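PDB 2Q0X: paraflagellar rod component from Trypanosoma brucei, which is of unknown function but adopts the alpha/beta hydrolase fold and bears the name of a component of the flagellum's paraflagellar rod. Local coordinates for residues Cys208-Arg217 against Glu243-His254. Sequence-based numbering, arbitrary orientation.
Sequences CIRKEFDVLR and EVGTVLEGVRDH
Phe213 and His254 form an offset stack where helix 213-218 meets the C-terminal end of helix 241-254, at one margin of an alpha/beta hydrolase fold. Helix 241-254 links strands 227-232 and 260-264 of the parallel part of the sheet, and its Val251 rests on Val260 and Val262. The two ring centroids lie 4.4 Å apart with their planes 23° from parallel. Followed outward, His254 meets Leu216 first: its CB is 3.9 Å from Leu216 CB, and its CG and ND1 pass Leu216 CD1. ND1 also donates to Gly250 O at 3.0 Å, on a carbonyl lone pair and close to the imidazole plane, a somewhat bent bond (140°) that helps fix the ring's rotation. CE1 lies over the phenyl face, offset toward its rim, and NE2 is nearest Phe213 CB, which makes a CH-pi contact over the imidazole face. CD2, at the ring edge, points at the centre of the Arg217 guanidinium, whose plane stands 81° to the ring. A bend at chi2 helps bring the Arg217 chain round to this edge.

Toward the other end, the last turn of helix 200-209 docks knob-into-hole: Cys208 sits among Thr246, Val247, Gly250 and Val251. Its SG approaches Gly250 CA at 3.9 Å, where the absence of a side chain makes room for the sulfur. Lys211, with positive phi, closes that helix in a Schellman motif and turns the chain toward Phe213; Lys211 CA lies over the phenyl face opposite His254. Thr246 turns its methyl toward Cys208 O, while its OG1 bonds back to Glu242 O. Beyond it, Ile209 CD1 reaches both Glu243 CB and Val247 CG2, the latter a tight carbon pair at 3.4 Å.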
loop_
_atom_site.group_PDB
_atom_site.type_symbol
_atom_site.label_atom_id
_atom_site.label_comp_id
_atom_site.label_asym_id
_atom_site.label_seq_id
_atom_site.Cartn_x
_atom_site.Cartn_y
_atom_site.Cartn_z
ATOM N N CYS A 208 28.275 -14.850 -7.911
ATOM C CA CYS A 208 28.729 -15.439 -9.172
ATOM C C CYS A 208 30.022 -14.790 -9.651
ATOM O O CYS A 208 30.952 -15.478 -10.010
ATOM C CB CYS A 208 27.676 -15.320 -10.274
ATOM S SG CYS A 208 26.387 -16.561 -10.252
ATOM N N ILE A 209 30.063 -13.456 -9.675
ATOM C CA ILE A 209 31.288 -12.725 -10.068
ATOM C C ILE A 209 32.461 -13.022 -9.111
ATOM O O ILE A 209 33.623 -13.088 -9.539
ATOM C CB ILE A 209 31.047 -11.184 -10.122
ATOM C CG1 ILE A 209 29.906 -10.809 -11.096
ATOM C CG2 ILE A 209 32.343 -10.419 -10.485
ATOM C CD1 ILE A 209 30.060 -11.355 -12.506
ATOM N N ARG A 210 32.158 -13.200 -7.826
ATOM C CA ARG A 210 33.183 -13.486 -6.813
ATOM C C ARG A 210 33.412 -14.991 -6.515
ATOM O O ARG A 210 34.116 -15.331 -5.560
ATOM C CB ARG A 210 32.831 -12.770 -5.517
ATOM C CG ARG A 210 33.195 -11.312 -5.532
ATOM C CD ARG A 210 32.393 -10.558 -4.511
ATOM N NE ARG A 210 32.845 -9.176 -4.412
ATOM C CZ ARG A 210 32.086 -8.138 -4.069
ATOM N NH1 ARG A 210 30.803 -8.302 -3.781
ATOM N NH2 ARG A 210 32.629 -6.923 -4.022
ATOM N N LYS A 211 32.805 -15.867 -7.318
ATOM C CA LYS A 211 32.925 -17.324 -7.173
ATOM C C LYS A 211 32.632 -17.826 -5.754
ATOM O O LYS A 211 33.239 -18.808 -5.290
ATOM C CB LYS A 211 34.300 -17.801 -7.676
ATOM C CG LYS A 211 34.382 -17.979 -9.219
ATOM C CD LYS A 211 35.237 -16.934 -9.964
ATOM C CE LYS A 211 36.687 -17.355 -10.116
ATOM N NZ LYS A 211 37.327 -16.911 -11.407
ATOM N N GLU A 212 31.708 -17.153 -5.072
ATOM C CA GLU A 212 31.283 -17.539 -3.730
ATOM C C GLU A 212 30.161 -18.546 -3.859
ATOM O O GLU A 212 28.998 -18.227 -3.658
ATOM C CB GLU A 212 30.801 -16.332 -2.931
ATOM C CG GLU A 212 31.896 -15.361 -2.548
ATOM C CD GLU A 212 31.384 -13.937 -2.313
ATOM O OE1 GLU A 212 30.172 -13.662 -2.532
ATOM O OE2 GLU A 212 32.211 -13.081 -1.917
ATOM N N PHE A 213 30.525 -19.779 -4.178
ATOM C CA PHE A 213 29.540 -20.771 -4.583
ATOM C C PHE A 213 28.750 -21.387 -3.437
ATOM O O PHE A 213 27.622 -21.815 -3.643
ATOM C CB PHE A 213 30.198 -21.821 -5.470
ATOM C CG PHE A 213 30.634 -21.274 -6.815
ATOM C CD1 PHE A 213 29.763 -20.525 -7.586
ATOM C CD2 PHE A 213 31.903 -21.520 -7.309
ATOM C CE1 PHE A 213 30.142 -20.018 -8.823
ATOM C CE2 PHE A 213 32.284 -21.013 -8.550
ATOM C CZ PHE A 213 31.397 -20.278 -9.307
ATOM N N ASP A 214 29.294 -21.372 -2.230
ATOM C CA ASP A 214 28.495 -21.738 -1.062
ATOM C C ASP A 214 27.253 -20.845 -0.889
ATOM O O ASP A 214 26.186 -21.340 -0.533
ATOM C CB ASP A 214 29.342 -21.780 0.225
ATOM C CG ASP A 214 29.983 -20.443 0.578
ATOM O OD1 ASP A 214 30.244 -20.236 1.784
ATOM O OD2 ASP A 214 30.241 -19.611 -0.324
ATOM N N VAL A 215 27.381 -19.545 -1.161
ATOM C CA VAL A 215 26.252 -18.630 -1.035
ATOM C C VAL A 215 25.130 -19.011 -2.000
ATOM O O VAL A 215 23.957 -18.940 -1.643
ATOM C CB VAL A 215 26.654 -17.155 -1.285
ATOM C CG1 VAL A 215 25.434 -16.266 -1.238
ATOM C CG2 VAL A 215 27.683 -16.702 -0.261
ATOM N N LEU A 216 25.500 -19.439 -3.206
ATOM C CA LEU A 216 24.521 -19.795 -4.218
ATOM C C LEU A 216 23.622 -20.962 -3.797
ATOM O O LEU A 216 22.472 -21.029 -4.220
ATOM C CB LEU A 216 25.202 -20.105 -5.551
ATOM C CG LEU A 216 25.926 -18.974 -6.288
ATOM C CD1 LEU A 216 26.452 -19.548 -7.602
ATOM C CD2 LEU A 216 25.017 -17.727 -6.525
ATOM N N ARG A 217 24.132 -21.857 -2.951
ATOM C CA ARG A 217 23.339 -22.990 -2.461
ATOM C C ARG A 217 22.163 -22.504 -1.657
ATOM O O ARG A 217 21.113 -23.120 -1.672
ATOM C CB ARG A 217 24.166 -23.936 -1.564
ATOM C CG ARG A 217 25.345 -24.582 -2.227
ATOM C CD ARG A 217 24.937 -25.424 -3.457
ATOM N NE ARG A 217 26.089 -26.201 -3.934
ATOM C CZ ARG A 217 26.108 -26.951 -5.035
ATOM N NH1 ARG A 217 25.040 -27.108 -5.800
ATOM N NH2 ARG A 217 27.221 -27.577 -5.342
ATOM N N GLU A 243 32.413 -11.944 -17.422
ATOM C CA GLU A 243 31.535 -11.851 -16.251
ATOM C C GLU A 243 30.129 -12.363 -16.540
ATOM O O GLU A 243 29.513 -12.960 -15.675
ATOM C CB GLU A 243 31.467 -10.411 -15.734
ATOM C CG GLU A 243 32.811 -9.902 -15.185
ATOM C CD GLU A 243 32.880 -8.376 -15.074
ATOM O OE1 GLU A 243 32.389 -7.669 -15.990
ATOM O OE2 GLU A 243 33.441 -7.890 -14.064
ATOM N N VAL A 244 29.622 -12.122 -17.747
ATOM C CA VAL A 244 28.310 -12.646 -18.149
ATOM C C VAL A 244 28.402 -14.176 -18.178
ATOM O O VAL A 244 27.513 -14.878 -17.693
ATOM C CB VAL A 244 27.853 -12.058 -19.525
ATOM C CG1 VAL A 244 26.676 -12.804 -20.110
ATOM C CG2 VAL A 244 27.534 -10.566 -19.394
ATOM N N GLY A 245 29.503 -14.673 -18.732
ATOM C CA GLY A 245 29.792 -16.101 -18.767
ATOM C C GLY A 245 29.891 -16.751 -17.397
ATOM O O GLY A 245 29.381 -17.847 -17.201
ATOM N N THR A 246 30.561 -16.081 -16.461
ATOM C CA THR A 246 30.724 -16.595 -15.093
ATOM C C THR A 246 29.388 -16.629 -14.362
ATOM O O THR A 246 29.130 -17.547 -13.567
ATOM C CB THR A 246 31.721 -15.735 -14.265
ATOM O OG1 THR A 246 33.014 -15.765 -14.880
ATOM C CG2 THR A 246 31.846 -16.245 -12.844
ATOM N N VAL A 247 28.549 -15.620 -14.609
ATOM C CA VAL A 247 27.211 -15.580 -14.033
ATOM C C VAL A 247 26.339 -16.713 -14.600
ATOM O O VAL A 247 25.661 -17.420 -13.844
ATOM C CB VAL A 247 26.538 -14.194 -14.227
ATOM C CG1 VAL A 247 25.068 -14.258 -13.881
ATOM C CG2 VAL A 247 27.280 -13.101 -13.387
ATOM N N LEU A 248 26.374 -16.899 -15.917
ATOM C CA LEU A 248 25.635 -17.989 -16.557
ATOM C C LEU A 248 26.093 -19.364 -16.019
ATOM O O LEU A 248 25.280 -20.220 -15.672
ATOM C CB LEU A 248 25.807 -17.928 -18.078
ATOM C CG LEU A 248 24.997 -18.938 -18.899
ATOM C CD1 LEU A 248 23.504 -18.811 -18.616
ATOM C CD2 LEU A 248 25.298 -18.772 -20.407
ATOM N N GLU A 249 27.407 -19.547 -15.943
ATOM C CA GLU A 249 27.995 -20.752 -15.383
ATOM C C GLU A 249 27.601 -21.011 -13.922
ATOM O O GLU A 249 27.265 -22.148 -13.553
ATOM C CB GLU A 249 29.519 -20.680 -15.509
ATOM C CG GLU A 249 30.220 -21.924 -15.035
ATOM C CD GLU A 249 31.716 -21.824 -15.139
ATOM O OE1 GLU A 249 32.217 -21.267 -16.142
ATOM O OE2 GLU A 249 32.388 -22.341 -14.222
ATOM N N GLY A 250 27.648 -19.972 -13.093
ATOM C CA GLY A 250 27.300 -20.094 -11.679
ATOM C C GLY A 250 25.854 -20.463 -11.448
ATOM O O GLY A 250 25.537 -21.304 -10.598
ATOM N N VAL A 251 24.959 -19.838 -12.201
ATOM C CA VAL A 251 23.551 -20.119 -12.078
ATOM C C VAL A 251 23.230 -21.534 -12.568
ATOM O O VAL A 251 22.528 -22.264 -11.882
ATOM C CB VAL A 251 22.664 -19.015 -12.781
ATOM C CG1 VAL A 251 21.208 -19.424 -12.758
ATOM C CG2 VAL A 251 22.853 -17.624 -12.095
ATOM N N ARG A 252 23.765 -21.939 -13.716
ATOM C CA ARG A 252 23.525 -23.288 -14.253
ATOM C C ARG A 252 24.035 -24.430 -13.387
ATOM O O ARG A 252 23.418 -25.514 -13.324
ATOM C CB ARG A 252 24.174 -23.443 -15.614
ATOM C CG ARG A 252 23.483 -22.676 -16.706
ATOM C CD ARG A 252 24.197 -22.945 -18.015
ATOM N NE ARG A 252 23.528 -22.351 -19.173
ATOM C CZ ARG A 252 24.043 -22.317 -20.402
ATOM N NH1 ARG A 252 25.247 -22.834 -20.650
ATOM N NH2 ARG A 252 23.355 -21.754 -21.391
ATOM N N ASP A 253 25.187 -24.201 -12.755
ATOM C CA ASP A 253 25.843 -25.233 -11.967
ATOM C C ASP A 253 25.320 -25.339 -10.537
ATOM O O ASP A 253 25.569 -26.347 -9.859
ATOM C CB ASP A 253 27.350 -24.980 -11.935
ATOM C CG ASP A 253 28.022 -25.252 -13.266
ATOM O OD1 ASP A 253 27.326 -25.579 -14.244
ATOM O OD2 ASP A 253 29.256 -25.117 -13.335
ATOM N N HIS A 254 24.634 -24.295 -10.072
ATOM C CA HIS A 254 24.225 -24.207 -8.676
ATOM C C HIS A 254 22.752 -24.023 -8.436
ATOM O O HIS A 254 22.322 -24.081 -7.306
ATOM C CB HIS A 254 25.050 -23.137 -7.954
ATOM C CG HIS A 254 26.516 -23.431 -7.970
ATOM N ND1 HIS A 254 27.405 -22.749 -8.772
ATOM C CD2 HIS A 254 27.238 -24.377 -7.329
ATOM C CE1 HIS A 254 28.616 -23.249 -8.610
ATOM N NE2 HIS A 254 28.540 -24.245 -7.745
#